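Long-range contacts in fiber protein (PDB 4D0U), which forms the trimeric capsid spike of snake adenovirus 1, here as its head domain, and probably attaches the virion to a receptor on the host cell: residues E46-D51 against F85-S90; G53-F58 against S77-T82; R71-Y76 against A91-F96; I107-G112 against P132-G137. The protein carries 2 engineered substitutions. All blocks are in the same frame, centred on the assembly; numbering follows the deposited sequence. Where two conformers were deposited one is given.

Contact 1: E46-D51 against F85-S90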
loop_
_atom_site.group_PDB
_atom_site.type_symbol
_atom_site.label_atom_id
_atom_site.label_comp_id
_atom_site.label_asym_id
_atom_site.label_seq_id
_atom_site.Cartn_x
_atom_site.Cartn_y
_atom_site.Cartn_z
ATOM N N GLU A 46 12.272 -7.810 10.753
ATOM C CA GLU A 46 13.320 -8.804 10.686
ATOM C C GLU A 46 13.653 -9.177 9.258
ATOM O O GLU A 46 12.817 -9.058 8.368
ATOM C CB GLU A 46 12.984 -10.037 11.521
ATOM C CG GLU A 46 11.883 -10.941 11.051
ATOM C CD GLU A 46 11.599 -12.035 12.093
ATOM O OE1 GLU A 46 11.071 -11.647 13.162
ATOM O OE2 GLU A 46 11.895 -13.236 11.875
ATOM N N GLU A 47 14.871 -9.660 9.059
ATOM C CA GLU A 47 15.315 -10.115 7.753
ATOM C C GLU A 47 15.250 -11.633 7.741
ATOM O O GLU A 47 15.675 -12.286 8.705
ATOM C CB GLU A 47 16.753 -9.648 7.528
ATOM C CG GLU A 47 17.238 -9.777 6.097
ATOM C CD GLU A 47 16.754 -8.640 5.223
ATOM O OE1 GLU A 47 16.323 -7.601 5.772
ATOM O OE2 GLU A 47 16.798 -8.784 3.986
ATOM N N LEU A 48 14.726 -12.198 6.658
ATOM C CA LEU A 48 14.672 -13.650 6.486
ATOM C C LEU A 48 15.478 -14.000 5.245
ATOM O O LEU A 48 15.534 -13.214 4.291
ATOM C CB LEU A 48 13.218 -14.134 6.299
ATOM C CG LEU A 48 12.336 -14.314 7.539
ATOM C CD1 LEU A 48 12.014 -13.001 8.203
ATOM C CD2 LEU A 48 11.041 -15.037 7.248
ATOM N N GLN A 49 16.093 -15.180 5.234
ATOM C CA GLN A 49 16.880 -15.572 4.093
ATOM C C GLN A 49 16.638 -17.043 3.788
ATOM O O GLN A 49 16.605 -17.860 4.703
ATOM C CB GLN A 49 18.351 -15.331 4.408
ATOM C CG GLN A 49 19.246 -15.395 3.191
ATOM C CD GLN A 49 20.593 -14.728 3.425
ATOM O OE1 GLN A 49 21.595 -15.133 2.833
ATOM N NE2 GLN A 49 20.622 -13.697 4.276
ATOM N N ASN A 50 16.452 -17.386 2.522
ATOM C CA ASN A 50 16.303 -18.792 2.165
ATOM C C ASN A 50 17.665 -19.472 1.958
ATOM O O ASN A 50 18.702 -18.839 2.159
ATOM C CB ASN A 50 15.322 -19.002 0.997
ATOM C CG ASN A 50 15.884 -18.603 -0.351
ATOM O OD1 ASN A 50 17.009 -18.133 -0.463
ATOM N ND2 ASN A 50 15.088 -18.801 -1.388
ATOM N N ASP A 51 17.636 -20.745 1.568
ATOM C CA ASP A 51 18.863 -21.550 1.407
ATOM C C ASP A 51 19.684 -21.133 0.178
ATOM O O ASP A 51 20.832 -21.559 0.018
ATOM C CB ASP A 51 18.516 -23.050 1.349
ATOM C CG ASP A 51 17.529 -23.397 0.230
ATOM O OD1 ASP A 51 17.120 -22.502 -0.549
ATOM O OD2 ASP A 51 17.161 -24.589 0.123
ATOM N N PHE A 85 9.356 -18.885 -1.496
ATOM C CA PHE A 85 10.399 -18.473 -0.589
ATOM C C PHE A 85 10.128 -19.161 0.737
ATOM O O PHE A 85 9.054 -18.999 1.322
ATOM C CB PHE A 85 10.293 -16.956 -0.381
ATOM C CG PHE A 85 11.269 -16.400 0.621
ATOM C CD1 PHE A 85 12.616 -16.248 0.280
ATOM C CD2 PHE A 85 10.838 -16.040 1.915
ATOM C CE1 PHE A 85 13.527 -15.726 1.186
ATOM C CE2 PHE A 85 11.758 -15.525 2.828
ATOM C CZ PHE A 85 13.100 -15.369 2.453
ATOM N N LYS A 86 11.124 -19.902 1.225
ATOM C CA LYS A 86 11.004 -20.596 2.524
ATOM C C LYS A 86 12.166 -20.203 3.420
ATOM O O LYS A 86 13.319 -20.222 2.986
ATOM C CB LYS A 86 10.961 -22.118 2.341
ATOM C CG LYS A 86 9.726 -22.601 1.581
ATOM C CD LYS A 86 9.721 -24.110 1.393
ATOM C CE LYS A 86 9.395 -24.461 -0.062
ATOM N NZ LYS A 86 7.945 -24.766 -0.291
ATOM N N ALA A 87 11.855 -19.781 4.644
ATOM C CA ALA A 87 12.889 -19.297 5.561
ATOM C C ALA A 87 12.382 -19.350 6.981
ATOM O O ALA A 87 11.179 -19.168 7.231
ATOM C CB ALA A 87 13.300 -17.869 5.215
ATOM N N PRO A 88 13.288 -19.617 7.938
ATOM C CA PRO A 88 12.852 -19.582 9.332
ATOM C C PRO A 88 12.505 -18.165 9.774
ATOM O O PRO A 88 13.176 -17.203 9.399
ATOM C CB PRO A 88 14.066 -20.098 10.117
ATOM C CG PRO A 88 15.190 -20.213 9.169
ATOM C CD PRO A 88 14.697 -20.035 7.769
ATOM N N ALA A 89 11.462 -18.072 10.588
ATOM C CA ALA A 89 10.991 -16.816 11.155
ATOM C C ALA A 89 11.071 -16.859 12.676
ATOM O O ALA A 89 10.968 -17.947 13.267
ATOM C CB ALA A 89 9.547 -16.604 10.724
ATOM N N SER A 90 11.234 -15.692 13.298
ATOM C CA SER A 90 11.192 -15.592 14.760
ATOM C C SER A 90 9.877 -16.083 15.353
ATOM O O SER A 90 8.849 -16.134 14.675
ATOM C CB SER A 90 11.448 -14.167 15.196
ATOM O OG SER A 90 10.318 -13.370 14.908
HETATM O O HOH W 1 14.263 -14.868 11.335
HETATM O O HOH W 2 15.602 -16.496 7.937
HETATM O O HOH W 3 12.967 -20.649 -0.866
HETATM O O HOH W 4 14.925 -22.240 2.224
#
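At one edge of the β-sandwich of the fibre head, Glu46 and Leu48 of strand 40-49 meet the strand 85-88 and Ser90, the N-cap of the helix that follows. Both oxygens of the Glu46 carboxylate are used on their syn sides. OE1 accepts from Ser90 OG at 2.6 Å, and OE2 takes the backbone Ser90 N at 2.9 Å in a nearly straight bond (172° at the hydrogen). The reach comes from a chain that is extended beyond CG, with CG itself set between the backbone N and carbonyl carbon (chi1 70°). Ser90 OG also receives Leu93 N, so the capping hydroxyl donates to the glutamate while accepting from the helix; the negative charge next to a helix N terminus is probably favourable.

Below this clasp the packing is apolar. Leu48 CB lies 3.9 Å from Ala87 CB, and its CD2 branch touches the methyl of Ala89. The Phe85 ring presents its edge to the Leu48 backbone, CZ lying 3.7 Å from Leu48 O. Asn50 lies along the adjoining CE1-CD1 side of the ring, CB 3.7 Å from Phe85 CE1, with its amide plane 28° from the ring plane. Its OD1 is turned back to Lys52 N and Val54 N.

Water does much of the backbone joining: one molecule links Gln49 N to Pro88 O, another Asp51 N to Lys86 O. Two outermost strands, one from each sheet, are thus bridged by side chains and solvent along the rim of a β-sandwich, beside a capped helix start.

Contact 2: G53-F58 against S77-T82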
loop_
_atom_site.group_PDB
_atom_site.type_symbol
_atom_site.label_atom_id
_atom_site.label_comp_id
_atom_site.label_asym_id
_atom_site.label_seq_id
_atom_site.Cartn_x
_atom_site.Cartn_y
_atom_site.Cartn_z
ATOM N N GLY A 53 20.084 -17.830 -0.516
ATOM C CA GLY A 53 20.521 -16.468 -0.208
ATOM C C GLY A 53 19.635 -15.335 -0.724
ATOM O O GLY A 53 20.045 -14.164 -0.677
ATOM N N VAL A 54 18.434 -15.659 -1.214
ATOM C CA VAL A 54 17.386 -14.636 -1.400
ATOM C C VAL A 54 17.040 -14.076 -0.023
ATOM O O VAL A 54 16.830 -14.825 0.920
ATOM C CB VAL A 54 16.110 -15.208 -2.088
ATOM C CG1 VAL A 54 15.008 -14.156 -2.150
ATOM C CG2 VAL A 54 16.401 -15.761 -3.489
ATOM N N SER A 55 16.976 -12.749 0.093
ATOM C CA SER A 55 16.626 -12.164 1.387
ATOM C C SER A 55 15.486 -11.183 1.290
ATOM O O SER A 55 15.383 -10.420 0.317
ATOM C CB SER A 55 17.820 -11.558 2.096
ATOM O OG SER A 55 18.230 -10.412 1.447
ATOM N N PHE A 56 14.638 -11.249 2.307
ATOM C CA PHE A 56 13.469 -10.390 2.461
ATOM C C PHE A 56 13.559 -9.684 3.788
ATOM O O PHE A 56 14.026 -10.252 4.773
ATOM C CB PHE A 56 12.187 -11.216 2.539
ATOM C CG PHE A 56 11.546 -11.498 1.218
ATOM C CD1 PHE A 56 12.057 -12.488 0.376
ATOM C CD2 PHE A 56 10.401 -10.801 0.826
ATOM C CE1 PHE A 56 11.459 -12.763 -0.849
ATOM C CE2 PHE A 56 9.795 -11.099 -0.392
ATOM C CZ PHE A 56 10.325 -12.068 -1.230
ATOM N N ALA A 57 13.030 -8.473 3.831
ATOM C CA ALA A 57 12.751 -7.839 5.092
ATOM C C ALA A 57 11.247 -7.808 5.297
ATOM O O ALA A 57 10.511 -7.486 4.374
ATOM C CB ALA A 57 13.303 -6.428 5.063
ATOM N N PHE A 58 10.795 -8.166 6.498
ATOM C CA PHE A 58 9.390 -8.095 6.852
ATOM C C PHE A 58 9.210 -7.154 8.011
ATOM O O PHE A 58 10.049 -7.107 8.906
ATOM C CB PHE A 58 8.857 -9.478 7.214
ATOM C CG PHE A 58 8.687 -10.370 6.015
ATOM C CD1 PHE A 58 7.506 -10.336 5.283
ATOM C CD2 PHE A 58 9.737 -11.187 5.582
ATOM C CE1 PHE A 58 7.342 -11.139 4.155
ATOM C CE2 PHE A 58 9.574 -11.987 4.458
ATOM C CZ PHE A 58 8.388 -11.944 3.742
ATOM N N SER A 77 11.876 -7.122 -0.897
ATOM C CA SER A 77 13.113 -7.758 -1.360
ATOM C C SER A 77 13.591 -7.107 -2.635
ATOM O O SER A 77 12.809 -6.801 -3.522
ATOM C CB SER A 77 12.892 -9.255 -1.609
ATOM O OG SER A 77 14.114 -9.868 -2.048
ATOM N N GLY A 78 14.902 -6.943 -2.734
ATOM C CA GLY A 78 15.491 -6.488 -4.004
ATOM C C GLY A 78 15.782 -7.649 -4.930
ATOM O O GLY A 78 16.165 -7.450 -6.089
ATOM N N ASP A 79 15.584 -8.860 -4.439
ATOM C CA ASP A 79 15.887 -10.050 -5.222
ATOM C C ASP A 79 14.740 -10.425 -6.127
ATOM O O ASP A 79 13.622 -9.919 -5.987
ATOM C CB ASP A 79 16.254 -11.200 -4.279
ATOM C CG ASP A 79 17.537 -10.917 -3.501
ATOM O OD1 ASP A 79 18.437 -10.246 -4.055
ATOM O OD2 ASP A 79 17.653 -11.340 -2.334
ATOM N N GLY A 80 15.007 -11.316 -7.071
ATOM C CA GLY A 80 13.940 -12.090 -7.686
ATOM C C GLY A 80 13.632 -13.381 -6.962
ATOM O O GLY A 80 14.368 -13.816 -6.044
ATOM N N LEU A 81 12.546 -14.010 -7.378
ATOM C CA LEU A 81 12.116 -15.283 -6.811
ATOM C C LEU A 81 11.610 -16.131 -7.930
ATOM O O LEU A 81 10.714 -15.730 -8.673
ATOM C CB LEU A 81 10.948 -15.104 -5.842
ATOM C CG LEU A 81 11.134 -15.045 -4.354
ATOM C CD1 LEU A 81 9.739 -14.968 -3.742
ATOM C CD2 LEU A 81 11.907 -16.245 -3.817
ATOM N N THR A 82 12.148 -17.333 -8.020
ATOM C CA THR A 82 11.761 -18.235 -9.063
ATOM C C THR A 82 10.615 -19.097 -8.625
ATOM O O THR A 82 9.817 -19.505 -9.467
ATOM C CB THR A 82 12.948 -19.104 -9.536
ATOM O OG1 THR A 82 13.450 -19.878 -8.442
ATOM C CG2 THR A 82 14.064 -18.213 -10.050
HETATM O O HOH W 5 20.054 -11.448 -1.134
HETATM O O HOH W 6 16.678 -7.656 -0.601
#
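Asp79 reaches from the loop after strand 68-77 to the start of strand 55-65, where it meets Val54 and Ser55. Its CB packs against Val54 CG1 at 3.9 Å, the two side chains sliding past each other in opposite directions. CG then carries the oxygen that makes the contact: OD2 accepts from Ser55 N at 2.9 Å, with 169° at the hydrogen, and the donor comes in nearly in line with the CG-OD2 bond. A water then donates to the same OD2 and to Gly53 O, giving the tip a second partner.

Ser77 works one step further along. With OG anti to its own backbone N (chi1 -179°), the hydroxyl donates to Ser55 O at 2.7 Å and accepts from Asp79 N, closing an ST turn that steers the aspartate. The backbone sets CB squarely over the Phe56 ring, 3.6 Å from the centroid and only 2° off the normal, a CH-pi contact. Leu81 crosses the same phenylalanine at about a right angle, its CD1 3.9 Å from CZ at the ring edge, while CD2 turns to Val54 CG1.

Both backbone polar groups of Ser55, N and O, are therefore met by side chains of the loop. The chemistry implies a loop fixed by directed bonds to the strand on its polar side and by aromatic packing on its buried side.

Contact 3: R71-Y76 against A91-F96; sequences RTLFAY and AELSSF
Phe96 of helix 91-98 brings the CZ end of its ring to Arg71 and Thr72, so the helix meets strand 68-77 mainly through the far end of one aromatic side chain. CG stands anti to the backbone N (chi1 -176°), which sends the ring away from the helix to the strand. The outermost atom, CZ, comes 3.5 Å from Thr72 O, approached obliquely, while Thr72 N lies at the ring edge and in its plane.

Arg71 crosses the phenylalanine at a slant. Its aliphatic part does the touching, CB at 3.9 Å from Phe96 CZ and CG close to CE2. The chain then runs extended from CG to NE and carries the guanidinium past the ring, its plane 79° from the ring plane. That charged end belongs to other partners: NE makes a salt bridge with Glu62, and NH1 bonds Tyr141 OH.

On the other flank Leu73 CB sits 4.4 Å from Phe96 CE1, and the two leucines meet loosely by their methyls, Leu73 CD1 to Leu93 CD1 at 4.3 Å. Trp105 extends this cluster, its ring meeting that of Phe96 with the planes about 15° apart, and Leu73 touches the indole as well. Helix and strand axes stay 11.2 Å apart, so it is side chains, above all Phe96, that span the gap to the strand.

The contact is apolar packing, so dispersion holds helix and strand together; the arginine contributes its methylenes here and spends its charge within its own sheet.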
loop_
_atom_site.group_PDB
_atom_site.type_symbol
_atom_site.label_atom_id
_atom_site.label_comp_id
_atom_site.label_asym_id
_atom_site.label_seq_id
_atom_site.Cartn_x
_atom_site.Cartn_y
_atom_site.Cartn_z
ATOM N N ARG A 71 -3.930 -5.073 11.465
ATOM C CA ARG A 71 -2.641 -5.758 11.492
ATOM C C ARG A 71 -2.110 -5.797 10.061
ATOM O O ARG A 71 -2.798 -6.274 9.176
ATOM C CB ARG A 71 -2.791 -7.150 12.081
ATOM C CG ARG A 71 -2.886 -7.079 13.602
ATOM C CD ARG A 71 -3.407 -8.330 14.240
ATOM N NE ARG A 71 -3.881 -8.025 15.599
ATOM C CZ ARG A 71 -4.932 -8.590 16.190
ATOM N NH1 ARG A 71 -5.652 -9.522 15.576
ATOM N NH2 ARG A 71 -5.258 -8.216 17.426
ATOM N N THR A 72 -0.907 -5.263 9.864
ATOM C CA THR A 72 -0.297 -5.182 8.523
ATOM C C THR A 72 1.024 -5.937 8.461
ATOM O O THR A 72 1.887 -5.772 9.319
ATOM C CB THR A 72 -0.022 -3.706 8.141
ATOM O OG1 THR A 72 -1.235 -2.962 8.310
ATOM C CG2 THR A 72 0.404 -3.622 6.668
ATOM N N LEU A 73 1.206 -6.725 7.399
ATOM C CA LEU A 73 2.517 -7.258 7.059
ATOM C C LEU A 73 3.086 -6.496 5.862
ATOM O O LEU A 73 2.440 -6.441 4.802
ATOM C CB LEU A 73 2.352 -8.740 6.685
ATOM C CG LEU A 73 3.669 -9.458 6.366
ATOM C CD1 LEU A 73 4.511 -9.645 7.635
ATOM C CD2 LEU A 73 3.391 -10.781 5.700
ATOM N N PHE A 74 4.265 -5.917 6.045
ATOM C CA PHE A 74 5.006 -5.253 4.964
ATOM C C PHE A 74 6.131 -6.178 4.541
ATOM O O PHE A 74 6.810 -6.754 5.395
ATOM C CB PHE A 74 5.616 -3.948 5.490
ATOM C CG PHE A 74 4.611 -2.899 5.866
ATOM C CD1 PHE A 74 4.113 -1.993 4.908
ATOM C CD2 PHE A 74 4.172 -2.798 7.194
ATOM C CE1 PHE A 74 3.191 -1.000 5.279
ATOM C CE2 PHE A 74 3.252 -1.815 7.558
ATOM C CZ PHE A 74 2.775 -0.921 6.608
ATOM N N ALA A 75 6.383 -6.300 3.239
ATOM C CA ALA A 75 7.448 -7.192 2.743
ATOM C C ALA A 75 8.267 -6.469 1.692
ATOM O O ALA A 75 7.696 -5.768 0.847
ATOM C CB ALA A 75 6.830 -8.456 2.150
ATOM N N TYR A 76 9.597 -6.608 1.752
ATOM C CA TYR A 76 10.490 -6.005 0.752
ATOM C C TYR A 76 11.605 -6.987 0.393
ATOM O O TYR A 76 12.202 -7.603 1.269
ATOM C CB TYR A 76 11.147 -4.724 1.284
ATOM C CG TYR A 76 12.235 -4.273 0.354
ATOM C CD1 TYR A 76 11.920 -3.665 -0.860
ATOM C CD2 TYR A 76 13.584 -4.525 0.658
ATOM C CE1 TYR A 76 12.905 -3.295 -1.746
ATOM C CE2 TYR A 76 14.579 -4.150 -0.244
ATOM C CZ TYR A 76 14.215 -3.533 -1.424
ATOM O OH TYR A 76 15.170 -3.155 -2.342
ATOM N N ALA A 91 9.896 -16.434 16.647
ATOM C CA ALA A 91 8.666 -16.805 17.329
ATOM C C ALA A 91 7.616 -15.683 17.268
ATOM O O ALA A 91 6.435 -15.960 17.061
ATOM C CB ALA A 91 8.952 -17.186 18.782
ATOM N N GLU A 92 8.073 -14.444 17.420
ATOM C CA GLU A 92 7.184 -13.298 17.450
ATOM C C GLU A 92 6.559 -13.088 16.063
ATOM O O GLU A 92 5.342 -12.865 15.968
ATOM C CB GLU A 92 7.893 -12.022 17.913
ATOM C CG GLU A 92 6.906 -10.900 18.197
ATOM C CD GLU A 92 7.479 -9.707 18.983
ATOM O OE1 GLU A 92 8.720 -9.483 18.985
ATOM O OE2 GLU A 92 6.661 -8.969 19.594
ATOM N N LEU A 93 7.373 -13.168 15.014
ATOM C CA LEU A 93 6.817 -12.981 13.674
ATOM C C LEU A 93 5.879 -14.126 13.360
ATOM O O LEU A 93 4.822 -13.926 12.773
ATOM C CB LEU A 93 7.905 -12.869 12.613
ATOM C CG LEU A 93 7.395 -12.637 11.162
ATOM C CD1 LEU A 93 6.536 -11.375 11.021
ATOM C CD2 LEU A 93 8.599 -12.565 10.230
ATOM N N SER A 94 6.261 -15.341 13.742
ATOM C CA SER A 94 5.432 -16.500 13.455
ATOM C C SER A 94 4.067 -16.383 14.113
ATOM O O SER A 94 3.065 -16.669 13.489
ATOM C CB SER A 94 6.108 -17.804 13.898
ATOM O OG SER A 94 7.337 -18.002 13.230
ATOM N N SER A 95 4.031 -15.928 15.369
ATOM C CA SER A 95 2.761 -15.705 16.051
ATOM C C SER A 95 1.900 -14.679 15.312
ATOM O O SER A 95 0.708 -14.887 15.125
ATOM C CB SER A 95 3.006 -15.311 17.506
ATOM O OG SER A 95 3.625 -16.402 18.177
ATOM N N PHE A 96 2.533 -13.587 14.877
ATOM C CA PHE A 96 1.829 -12.562 14.117
ATOM C C PHE A 96 1.255 -13.161 12.823
ATOM O O PHE A 96 0.086 -12.923 12.476
ATOM C CB PHE A 96 2.777 -11.416 13.797
ATOM C CG PHE A 96 2.118 -10.251 13.080
ATOM C CD1 PHE A 96 2.096 -10.216 11.685
ATOM C CD2 PHE A 96 1.594 -9.172 13.786
ATOM C CE1 PHE A 96 1.522 -9.132 11.023
ATOM C CE2 PHE A 96 1.019 -8.089 13.124
ATOM C CZ PHE A 96 0.984 -8.077 11.736
#

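Contact 4: I107-G112 against P132-G137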
loop_
_atom_site.group_PDB
_atom_site.type_symbol
_atom_site.label_atom_id
_atom_site.label_comp_id
_atom_site.label_asym_id
_atom_site.label_seq_id
_atom_site.Cartn_x
_atom_site.Cartn_y
_atom_site.Cartn_z
ATOM N N ILE A 107 -0.775 -11.054 -0.770
ATOM C CA ILE A 107 0.024 -9.824 -0.828
ATOM C C ILE A 107 0.359 -9.476 -2.274
ATOM O O ILE A 107 0.851 -10.327 -3.025
ATOM C CB ILE A 107 1.266 -9.914 0.104
ATOM C CG1 ILE A 107 2.088 -8.606 0.057
ATOM C CG2 ILE A 107 2.133 -11.149 -0.215
ATOM C CD1 ILE A 107 3.051 -8.485 1.247
ATOM N N ALA A 108 0.084 -8.239 -2.667
ATOM C CA ALA A 108 0.397 -7.780 -4.009
ATOM C C ALA A 108 1.756 -7.123 -4.058
ATOM O O ALA A 108 2.047 -6.208 -3.267
ATOM C CB ALA A 108 -0.662 -6.773 -4.441
ATOM N N PHE A 109 2.574 -7.570 -5.013
ATOM C CA PHE A 109 3.806 -6.896 -5.363
ATOM C C PHE A 109 3.674 -6.296 -6.771
ATOM O O PHE A 109 2.691 -6.530 -7.456
ATOM C CB PHE A 109 4.962 -7.915 -5.350
ATOM C CG PHE A 109 5.253 -8.478 -3.991
ATOM C CD1 PHE A 109 5.939 -7.717 -3.039
ATOM C CD2 PHE A 109 4.822 -9.775 -3.681
ATOM C CE1 PHE A 109 6.214 -8.222 -1.773
ATOM C CE2 PHE A 109 5.085 -10.287 -2.414
ATOM C CZ PHE A 109 5.787 -9.514 -1.471
ATOM N N PRO A 110 4.651 -5.462 -7.176
ATOM C CA PRO A 110 4.438 -4.800 -8.467
ATOM C C PRO A 110 4.282 -5.763 -9.645
ATOM O O PRO A 110 3.506 -5.460 -10.545
ATOM C CB PRO A 110 5.660 -3.900 -8.602
ATOM C CG PRO A 110 5.928 -3.518 -7.169
ATOM C CD PRO A 110 5.732 -4.821 -6.409
ATOM N N LEU A 111 4.974 -6.906 -9.618
ATOM C CA LEU A 111 4.977 -7.813 -10.760
ATOM C C LEU A 111 4.243 -9.118 -10.513
ATOM O O LEU A 111 4.216 -9.984 -11.398
ATOM C CB LEU A 111 6.434 -8.099 -11.194
ATOM C CG LEU A 111 7.320 -6.863 -11.436
ATOM C CD1 LEU A 111 8.695 -7.323 -11.947
ATOM C CD2 LEU A 111 6.674 -5.922 -12.450
ATOM N N GLY A 112 3.593 -9.284 -9.373
ATOM C CA GLY A 112 2.879 -10.554 -9.156
ATOM C C GLY A 112 2.333 -10.580 -7.747
ATOM O O GLY A 112 2.426 -9.574 -7.031
ATOM N N PRO A 132 11.047 -11.522 -11.615
ATOM C CA PRO A 132 12.460 -11.136 -11.782
ATOM C C PRO A 132 12.939 -10.169 -10.707
ATOM O O PRO A 132 14.146 -10.087 -10.450
ATOM C CB PRO A 132 12.493 -10.467 -13.155
ATOM C CG PRO A 132 11.076 -10.307 -13.600
ATOM C CD PRO A 132 10.160 -11.119 -12.727
ATOM N N GLU A 133 12.004 -9.462 -10.083
ATOM C CA GLU A 133 12.293 -8.633 -8.917
ATOM C C GLU A 133 11.014 -8.588 -8.095
ATOM O O GLU A 133 9.943 -8.462 -8.655
ATOM C CB GLU A 133 12.684 -7.235 -9.340
ATOM C CG GLU A 133 13.004 -6.361 -8.146
ATOM C CD GLU A 133 13.591 -5.033 -8.546
ATOM O OE1 GLU A 133 14.051 -4.913 -9.715
ATOM O OE2 GLU A 133 13.644 -4.126 -7.700
ATOM N N VAL A 134 11.148 -8.723 -6.779
ATOM C CA VAL A 134 9.991 -8.727 -5.887
ATOM C C VAL A 134 9.501 -7.313 -5.576
ATOM O O VAL A 134 8.304 -7.017 -5.746
ATOM C CB VAL A 134 10.315 -9.465 -4.574
ATOM C CG1 VAL A 134 9.142 -9.366 -3.599
ATOM C CG2 VAL A 134 10.617 -10.940 -4.848
ATOM N N GLY A 135 10.392 -6.434 -5.142
ATOM C CA GLY A 135 9.957 -5.087 -4.741
ATOM C C GLY A 135 9.272 -5.124 -3.381
ATOM O O GLY A 135 9.656 -5.895 -2.488
ATOM N N SER A 136 8.282 -4.262 -3.223
ATOM C CA SER A 136 7.623 -4.076 -1.913
ATOM C C SER A 136 6.122 -4.255 -2.039
ATOM O O SER A 136 5.536 -4.021 -3.106
ATOM C CB SER A 136 7.961 -2.710 -1.287
ATOM O OG SER A 136 7.351 -1.621 -1.999
ATOM N N GLY A 137 5.485 -4.608 -0.923
ATOM C CA GLY A 137 4.025 -4.610 -0.883
ATOM C C GLY A 137 3.569 -4.850 0.549
ATOM O O GLY A 137 4.374 -5.076 1.447
HETATM O O HOH W 7 7.185 -7.830 -8.063
#
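A water gripped by Leu111 and by Glu133 and Val134 ties the tip of a β-hairpin to the loop that leads into strand 135-143. It accepts from Leu111 N at 2.9 Å and donates to both Glu133 O and Val134 O, the latter at 2.7 Å. The hairpin joins strands 105-109 and 112-119 through a type I turn with Pro110 and Leu111 at its corners; Phe109 N donates to Gly112 O, but the turn bond proper, Gly112 N to Phe109 O, is weak.

Phe109 and Val134 lie side by side and point the same way. Val134 CG1, anti to its backbone N (chi1 175°), sits over one face of the phenylalanine, 3.8 Å from the ring centroid and displaced toward the rim, a CH-pi contact. Pro110 CD touches two carbonyl oxygens, Val134 O and Ser136 O. At the outer end the Leu111 CD1 methyl rests 3.7 Å from Glu133 O and obliquely against the Pro132 ring.

The site also lies on the trimer interface. Glu133 OE2 makes a salt bridge with Arg104 of the second subunit, Ser136 OG bonds Phe140 N of that same subunit, and Ala108 packs on Pro110 of the third.

At their nearest, edge strands of the two sheets run at 146° to each other without backbone N-H pairing. Gly137, bare of a side chain, lets its CA approach Ala108 O at 3.5 Å in a C-H...O contact, with 154° at the hydrogen. Just beyond it, the Ile107 CD1 methyl sits 3.7 Å from Gly137 O.

In the fold
From the N terminus, strand 40-49 enters contact 1, which closes only at residues 85-90 and so spans strands 55-65 and 68-77. Contact 2, 53-58 with 77-82, lies wholly within that span and touches contact 1 through the pairing of strands 40-49 and 55-65. Contact 3 opens at 71-76, before either has closed, and ends on the helix at 91-96, so it crosses both. Contact 4 follows in series and closes last, at 132-137, yet strand 135-143 pairs with 68-77 and brings it back against contacts 2 and 3. Contacts 1 and 4, about 17 Å apart between centres, join the sandwich sheets along different edges.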